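Local coordinates for YncI copper-binding domain-containing protein (PDB 3ESM) that is of unknown function but adopts an immunoglobulin-like fold and may bind copper, at residues 46-51 / 56-61; 104-107 / 113-116. The protein carries 2 engineered substitutions. All coordinates share one frame; numbering follows the deposited sequence. Where two conformers were deposited one is given.

Interaction 1: residues 46-51 / 56-61; sequences ARTEPM and ARVDRN. Engineered in segment 46-51: Met-51 (natural residue Leu). With SO4 (sulfate ion), chain B.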
ATOM      1  N   ALA A  46     -13.856 -10.795  10.740  1.00 31.62           N
ATOM      2  CA  ALA A  46     -13.737  -9.641   9.847  1.00 31.81           C
ATOM      3  C   ALA A  46     -14.061 -10.101   8.435  1.00 32.29           C
ATOM      4  O   ALA A  46     -13.385 -10.996   7.897  1.00 33.33           O
ATOM      5  CB  ALA A  46     -12.329  -9.082   9.893  1.00 31.80           C
ATOM      6  N   ARG A  47     -15.103  -9.520   7.847  1.00 31.90           N
ATOM      7  CA  ARG A  47     -15.577  -9.927   6.536  1.00 33.06           C
ATOM      8  C   ARG A  47     -15.817  -8.659   5.757  1.00 32.90           C
ATOM      9  O   ARG A  47     -16.484  -7.746   6.249  1.00 30.65           O
ATOM     10  CB  ARG A  47     -16.940 -10.656   6.645  1.00 33.67           C
ATOM     11  CG  ARG A  47     -16.911 -12.017   7.309  1.00 38.82           C
ATOM     12  CD  ARG A  47     -18.275 -12.410   7.930  1.00 45.73           C
ATOM     13  NE  ARG A  47     -19.421 -12.145   7.067  1.00 50.53           N
ATOM     14  CZ  ARG A  47     -20.079 -13.081   6.378  1.00 54.56           C
ATOM     15  NH1 ARG A  47     -19.697 -14.354   6.450  1.00 55.03           N
ATOM     16  NH2 ARG A  47     -21.110 -12.749   5.605  1.00 54.74           N
ATOM     17  N   THR A  48     -15.310  -8.604   4.530  1.00 33.67           N
ATOM     18  CA  THR A  48     -15.595  -7.484   3.656  1.00 35.47           C
ATOM     19  C   THR A  48     -16.809  -7.774   2.797  1.00 38.08           C
ATOM     20  O   THR A  48     -17.275  -8.916   2.688  1.00 39.26           O
ATOM     21  CB  THR A  48     -14.411  -7.190   2.709  1.00 35.63           C
ATOM     22  OG1 THR A  48     -14.071  -8.381   1.977  1.00 34.45           O
ATOM     23  CG2 THR A  48     -13.198  -6.728   3.520  1.00 34.31           C
ATOM     24  N   GLU A  49     -17.356  -6.739   2.187  1.00 40.54           N
ATOM     25  CA  GLU A  49     -18.420  -7.021   1.256  1.00 42.19           C
ATOM     26  C   GLU A  49     -17.945  -6.797  -0.153  1.00 41.77           C
ATOM     27  O   GLU A  49     -17.034  -6.002  -0.393  1.00 42.61           O
ATOM     28  CB  GLU A  49     -19.666  -6.234   1.566  1.00 42.92           C
ATOM     29  CG  GLU A  49     -19.485  -4.770   1.594  1.00 45.98           C
ATOM     30  CD  GLU A  49     -20.732  -4.081   2.083  1.00 50.74           C
ATOM     31  OE1 GLU A  49     -21.154  -3.087   1.442  1.00 51.49           O
ATOM     32  OE2 GLU A  49     -21.294  -4.547   3.110  1.00 52.79           O
ATOM     33  N   PRO A  50     -18.560  -7.514  -1.089  1.00 41.31           N
ATOM     34  CA  PRO A  50     -18.130  -7.543  -2.475  1.00 39.70           C
ATOM     35  C   PRO A  50     -18.132  -6.123  -2.996  1.00 37.02           C
ATOM     36  O   PRO A  50     -19.060  -5.362  -2.730  1.00 38.11           O
ATOM     37  CB  PRO A  50     -19.211  -8.389  -3.152  1.00 40.41           C
ATOM     38  CG  PRO A  50     -19.779  -9.218  -2.029  1.00 41.93           C
ATOM     39  CD  PRO A  50     -19.795  -8.285  -0.873  1.00 41.55           C
ATOM     40  N   MET A  51     -17.056  -5.766  -3.679  1.00 34.02           N
ATOM     41  CA  MET A  51     -16.845  -4.422  -4.190  0.50 31.97           C
ATOM     42  C   MET A  51     -16.371  -4.608  -5.636  1.00 31.11           C
ATOM     43  O   MET A  51     -15.182  -4.877  -5.838  1.00 30.20           O
ATOM     44  CB  MET A  51     -15.726  -3.800  -3.320  0.50 31.41           C
ATOM     45  CG  MET A  51     -15.426  -2.330  -3.487  0.50 30.52           C
ATOM     46  SD  MET A  51     -14.302  -1.698  -2.168  0.50 26.47           S
ATOM     47  CE  MET A  51     -14.073  -0.047  -2.770  0.50 31.50           C
ATOM     48  N   ALA A  56     -10.253  -7.707  -1.966  1.00 24.34           N
ATOM     49  CA  ALA A  56      -9.946  -7.493  -0.549  1.00 24.01           C
ATOM     50  C   ALA A  56      -9.230  -8.710   0.049  1.00 24.31           C
ATOM     51  O   ALA A  56      -9.541  -9.881  -0.303  1.00 24.52           O
ATOM     52  CB  ALA A  56     -11.198  -7.173   0.243  1.00 25.07           C
ATOM     53  N   ARG A  57      -8.263  -8.439   0.926  1.00 22.70           N
ATOM     54  CA  ARG A  57      -7.624  -9.501   1.707  1.00 23.10           C
ATOM     55  C   ARG A  57      -7.726  -9.092   3.171  1.00 24.00           C
ATOM     56  O   ARG A  57      -7.578  -7.913   3.501  1.00 23.41           O
ATOM     57  CB  ARG A  57      -6.139  -9.741   1.371  1.00 24.41           C
ATOM     58  CG  ARG A  57      -5.212  -8.600   1.612  1.00 25.49           C
ATOM     59  CD  ARG A  57      -3.771  -8.997   1.169  1.00 26.25           C
ATOM     60  NE  ARG A  57      -3.114  -9.898   2.116  1.00 25.26           N
ATOM     61  CZ  ARG A  57      -2.667 -11.126   1.845  1.00 28.72           C
ATOM     62  NH1 ARG A  57      -2.788 -11.670   0.621  1.00 22.28           N
ATOM     63  NH2 ARG A  57      -2.083 -11.810   2.818  1.00 27.61           N
ATOM     64  N   VAL A  58      -7.950 -10.082   4.027  1.00 24.14           N
ATOM     65  CA  VAL A  58      -7.956  -9.830   5.470  1.00 24.50           C
ATOM     66  C   VAL A  58      -6.815 -10.652   6.038  1.00 25.53           C
ATOM     67  O   VAL A  58      -6.826 -11.884   5.907  1.00 26.00           O
ATOM     68  CB  VAL A  58      -9.329 -10.254   6.090  1.00 23.46           C
ATOM     69  CG1 VAL A  58      -9.249 -10.257   7.648  1.00 25.85           C
ATOM     70  CG2 VAL A  58     -10.430  -9.331   5.591  1.00 25.37           C
ATOM     71  N   ASP A  59      -5.800  -9.995   6.620  1.00 24.69           N
ATOM     72  CA  ASP A  59      -4.628 -10.705   7.156  1.00 24.73           C
ATOM     73  C   ASP A  59      -4.865 -11.145   8.607  1.00 24.60           C
ATOM     74  O   ASP A  59      -5.558 -10.467   9.354  1.00 24.38           O
ATOM     75  CB  ASP A  59      -3.383  -9.845   7.079  1.00 25.29           C
ATOM     76  CG  ASP A  59      -2.781  -9.855   5.661  1.00 28.62           C
ATOM     77  OD1 ASP A  59      -1.950 -10.758   5.383  1.00 30.07           O
ATOM     78  OD2 ASP A  59      -3.181  -9.012   4.844  1.00 31.17           O
ATOM     79  N   ARG A  60      -4.302 -12.284   8.990  1.00 26.61           N
ATOM     80  CA  ARG A  60      -4.592 -12.846  10.318  1.00 28.54           C
ATOM     81  C   ARG A  60      -3.281 -13.139  11.030  1.00 29.97           C
ATOM     82  O   ARG A  60      -2.249 -13.344  10.396  1.00 29.52           O
ATOM     83  CB  ARG A  60      -5.362 -14.158  10.156  1.00 29.12           C
ATOM     84  CG  ARG A  60      -6.625 -14.050   9.330  1.00 31.55           C
ATOM     85  CD  ARG A  60      -7.825 -14.069  10.233  1.00 32.18           C
ATOM     86  NE  ARG A  60      -9.077 -13.873   9.516  1.00 33.52           N
ATOM     87  CZ  ARG A  60     -10.243 -13.739  10.123  1.00 31.92           C
ATOM     88  NH1 ARG A  60     -10.296 -13.797  11.442  1.00 31.76           N
ATOM     89  NH2 ARG A  60     -11.350 -13.539   9.413  1.00 34.39           N
ATOM     90  N   ASN A  61      -3.307 -13.144  12.352  1.00 30.62           N
ATOM     91  CA  ASN A  61      -2.123 -13.570  13.097  1.00 32.03           C
ATOM     92  C   ASN A  61      -2.238 -15.040  13.515  1.00 33.40           C
ATOM     93  O   ASN A  61      -3.159 -15.745  13.091  1.00 33.24           O
ATOM     94  CB  ASN A  61      -1.892 -12.659  14.303  1.00 31.31           C
ATOM     95  CG  ASN A  61      -2.998 -12.745  15.324  1.00 31.86           C
ATOM     96  OD1 ASN A  61      -3.856 -13.639  15.267  1.00 31.74           O
ATOM     97  ND2 ASN A  61      -3.007 -11.783  16.271  1.00 31.35           N
TER
HETATM   98  S   SO4 B   1     -14.914 -14.592  10.061  1.00 55.15           S
HETATM   99  O1  SO4 B   1     -15.185 -15.369   8.844  1.00 55.94           O
HETATM  100  O2  SO4 B   1     -14.280 -13.312   9.739  1.00 55.27           O
HETATM  101  O3  SO4 B   1     -16.194 -14.403  10.738  1.00 55.46           O
HETATM  102  O4  SO4 B   1     -13.954 -15.311  10.899  1.00 55.59           O
HETATM  103  O   HOH W   1     -12.084 -12.962   6.455  1.00 52.83           O
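Ala-46 and Thr-48 face Val-58 and Ala-56 across two strands of different sheets, which run almost exactly antiparallel (171°) with axes 7.9 Å apart. That spacing is too wide for backbone pairing, so side chains and bound groups bridge it. Ala-46 CB lies 4.0 Å from Val-58 CG1, the branch set anti to the backbone N (chi1 169°). Two residues along each strand, Ala-56 CB sits against the fork of Thr-48, 3.6 Å from Thr-48 OG1 and 3.9 Å from Thr-48 CG2.

Polar bridges form where Arg-60 bends at chi2 and reaches back toward the first strand. Its NH2 donates to sulfate O2 at 3.0 Å, near the guanidinium plane, and Ala-46 N donates to the same oxygen at 2.7 Å. A water accepts from Arg-60 NH2 and donates to Ala-46 O, so both backbone polar atoms of Ala-46 are tied to one arginine nitrogen. The sulfate, probably from the crystallisation liquor, also bonds Ser-45, while Arg-60 NH1 is held by the carbonyls of Arg-44 and Ser-64.

The contact closes one margin of the immunoglobulin-like sandwich. Strand 45-48 is the outermost strand of its sheet and pairs with strand 85-93, whereas strand 54-60 pairs with strand 66-73 of the other sheet; Ala-66 touches both Ala-46 and Val-58.

Interaction 2: residues 104-107 / 113-116; sequences PAEQ and RVVA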
ATOM      1  N   PRO A 104      -5.745   2.824  12.332  1.00 24.51           N
ATOM      2  CA  PRO A 104      -4.677   3.456  11.529  1.00 24.29           C
ATOM      3  C   PRO A 104      -4.811   2.943  10.081  1.00 25.92           C
ATOM      4  O   PRO A 104      -5.093   1.753   9.890  1.00 24.75           O
ATOM      5  CB  PRO A 104      -3.399   2.950  12.189  1.00 25.66           C
ATOM      6  CG  PRO A 104      -3.795   2.706  13.629  1.00 24.93           C
ATOM      7  CD  PRO A 104      -5.251   2.261  13.610  1.00 25.55           C
ATOM      8  N   ALA A 105      -4.651   3.817   9.089  1.00 23.77           N
ATOM      9  CA  ALA A 105      -4.855   3.381   7.695  1.00 23.75           C
ATOM     10  C   ALA A 105      -3.732   3.892   6.806  1.00 24.75           C
ATOM     11  O   ALA A 105      -3.040   4.865   7.153  1.00 24.55           O
ATOM     12  CB  ALA A 105      -6.169   3.850   7.190  1.00 24.35           C
ATOM     13  N   GLU A 106      -3.542   3.227   5.665  1.00 22.92           N
ATOM     14  CA  GLU A 106      -2.537   3.657   4.688  1.00 23.19           C
ATOM     15  C   GLU A 106      -3.180   3.673   3.315  1.00 23.35           C
ATOM     16  O   GLU A 106      -3.735   2.654   2.890  1.00 23.75           O
ATOM     17  CB  GLU A 106      -1.363   2.722   4.694  1.00 23.54           C
ATOM     18  CG  GLU A 106      -0.708   2.643   6.063  1.00 24.23           C
ATOM     19  CD  GLU A 106       0.182   3.852   6.329  1.00 28.12           C
ATOM     20  OE1 GLU A 106       0.667   4.478   5.360  1.00 27.06           O
ATOM     21  OE2 GLU A 106       0.409   4.141   7.528  1.00 33.83           O
ATOM     22  N   GLN A 107      -3.149   4.844   2.668  1.00 21.95           N
ATOM     23  CA  GLN A 107      -3.886   5.068   1.401  1.00 22.45           C
ATOM     24  C   GLN A 107      -2.897   5.190   0.258  1.00 22.93           C
ATOM     25  O   GLN A 107      -2.068   6.093   0.256  1.00 23.42           O
ATOM     26  CB  GLN A 107      -4.680   6.381   1.523  1.00 22.84           C
ATOM     27  CG  GLN A 107      -5.523   6.763   0.300  1.00 25.30           C
ATOM     28  CD  GLN A 107      -6.146   8.162   0.478  1.00 27.37           C
ATOM     29  OE1 GLN A 107      -5.931   8.791   1.515  1.00 29.89           O
ATOM     30  NE2 GLN A 107      -6.921   8.629  -0.506  1.00 23.30           N
ATOM     31  N   ARG A 113       2.617   7.449  -4.342  1.00 26.38           N
ATOM     32  CA  ARG A 113       2.596   7.973  -2.967  1.00 26.54           C
ATOM     33  C   ARG A 113       1.660   7.156  -2.065  1.00 26.76           C
ATOM     34  O   ARG A 113       0.652   6.639  -2.525  1.00 26.44           O
ATOM     35  CB  ARG A 113       2.159   9.448  -2.957  1.00 27.97           C
ATOM     36  CG  ARG A 113       3.091  10.364  -3.761  1.00 33.16           C
ATOM     37  CD  ARG A 113       2.645  11.861  -3.633  1.00 39.52           C
ATOM     38  NE  ARG A 113       1.394  12.146  -4.351  1.00 45.94           N
ATOM     39  CZ  ARG A 113       0.191  12.282  -3.779  1.00 50.07           C
ATOM     40  NH1 ARG A 113       0.035  12.183  -2.458  1.00 50.61           N
ATOM     41  NH2 ARG A 113      -0.872  12.526  -4.534  1.00 51.43           N
ATOM     42  N   VAL A 114       2.002   7.070  -0.782  1.00 26.99           N
ATOM     43  CA  VAL A 114       1.126   6.428   0.195  1.00 26.25           C
ATOM     44  C   VAL A 114       0.968   7.414   1.330  1.00 27.48           C
ATOM     45  O   VAL A 114       2.004   7.895   1.875  1.00 28.17           O
ATOM     46  CB  VAL A 114       1.691   5.086   0.705  1.00 26.91           C
ATOM     47  CG1 VAL A 114       0.783   4.513   1.807  1.00 27.20           C
ATOM     48  CG2 VAL A 114       1.847   4.062  -0.454  1.00 26.98           C
ATOM     49  N   VAL A 115      -0.281   7.726   1.657  1.00 24.87           N
ATOM     50  CA  VAL A 115      -0.608   8.637   2.750  1.00 25.56           C
ATOM     51  C   VAL A 115      -0.979   7.875   4.003  1.00 25.15           C
ATOM     52  O   VAL A 115      -1.862   7.008   3.979  1.00 23.87           O
ATOM     53  CB  VAL A 115      -1.723   9.593   2.371  1.00 25.63           C
ATOM     54  CG1 VAL A 115      -2.082  10.465   3.564  1.00 28.94           C
ATOM     55  CG2 VAL A 115      -1.312  10.436   1.170  1.00 26.80           C
ATOM     56  N   ALA A 116      -0.294   8.206   5.108  1.00 24.50           N
ATOM     57  CA  ALA A 116      -0.530   7.548   6.402  1.00 25.36           C
ATOM     58  C   ALA A 116      -1.600   8.291   7.175  1.00 25.38           C
ATOM     59  O   ALA A 116      -1.489   9.518   7.364  1.00 27.15           O
ATOM     60  CB  ALA A 116       0.758   7.513   7.214  1.00 26.33           C
TER
HETATM   61  O   HOH W   2       2.759   6.096   4.693  1.00 41.10           O
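Gln-107 and Val-115 form an antiparallel hydrogen-bonded pair, their backbones joined by two reciprocal bonds: Gln-107 N to Val-115 O and Val-115 N to Gln-107 O, each 2.8 Å long. Both are nearly straight, at 170° and 161° about the hydrogen. Each accepting carbonyl also meets a CA-H of the opposite strand, the shorter contact being Val-114 CA to Gln-107 O at 3.2 Å. Glu-106 and Ala-116 make the next, non-hydrogen-bonded pair.

On the face carrying that pair, the Glu-106 chain bends at chi2 and folds its carboxylate across to the second strand. Glu-106 OE2 comes within 3.4 Å of Ala-116 CB, and OE1 reaches Val-114 CG1 at 3.6 Å; the glutamate and valine side chains cross at about a right angle. A water lies 2.7 Å from Glu-106 OE1, with a weak, longer link to Val-114 O.

The other face carries Gln-107, whose extended chain (chi1 -179°) runs alongside Val-115 and carries its amide beyond the strand pair. OE1 accepts from the indole NE1 of Trp-117, while NE2 bonds Thr-33 OG1 and the carbonyl of Pro-25, so this buried amide has both ends engaged. At the turn end, Arg-113 forms a salt bridge to Asp-111 and a cation-pi contact with Tyr-109. The hairpin is anchored on its far side by backbone bonds from Glu-106 to Thr-37 of strand 33-43.

Chemically, then, the hairpin presents two different faces. One is a buried amide network fixing the rotation of Gln-107; the other sets a hydrated carboxylate over aliphatic groups, where Glu-106 and Val-114 also pack against Val-114 and Glu-106 of the second subunit.

Interactions 1 and 2 lie in series along the chain, their centres 18 Å apart and their nearest atoms about 11 Å apart, so they do not touch. They are related through the branched antiparallel sheet: strand 54-60 joins it by way of strand 66-73, strand 100-109 pairs with strand 33-43, and strands 66-73 and 33-43 are themselves neighbours. Interaction 1 ties this sheet to the other layer of the sandwich, whereas interaction 2 is a hairpin within it. Both reach the second subunit: in interaction 1, Arg-57, salt-bridged to Asp-59, hydrogen-bonds the carbonyl of Asn-77 of that subunit. The sulfate belongs to interaction 1, and neither contact contains a metal.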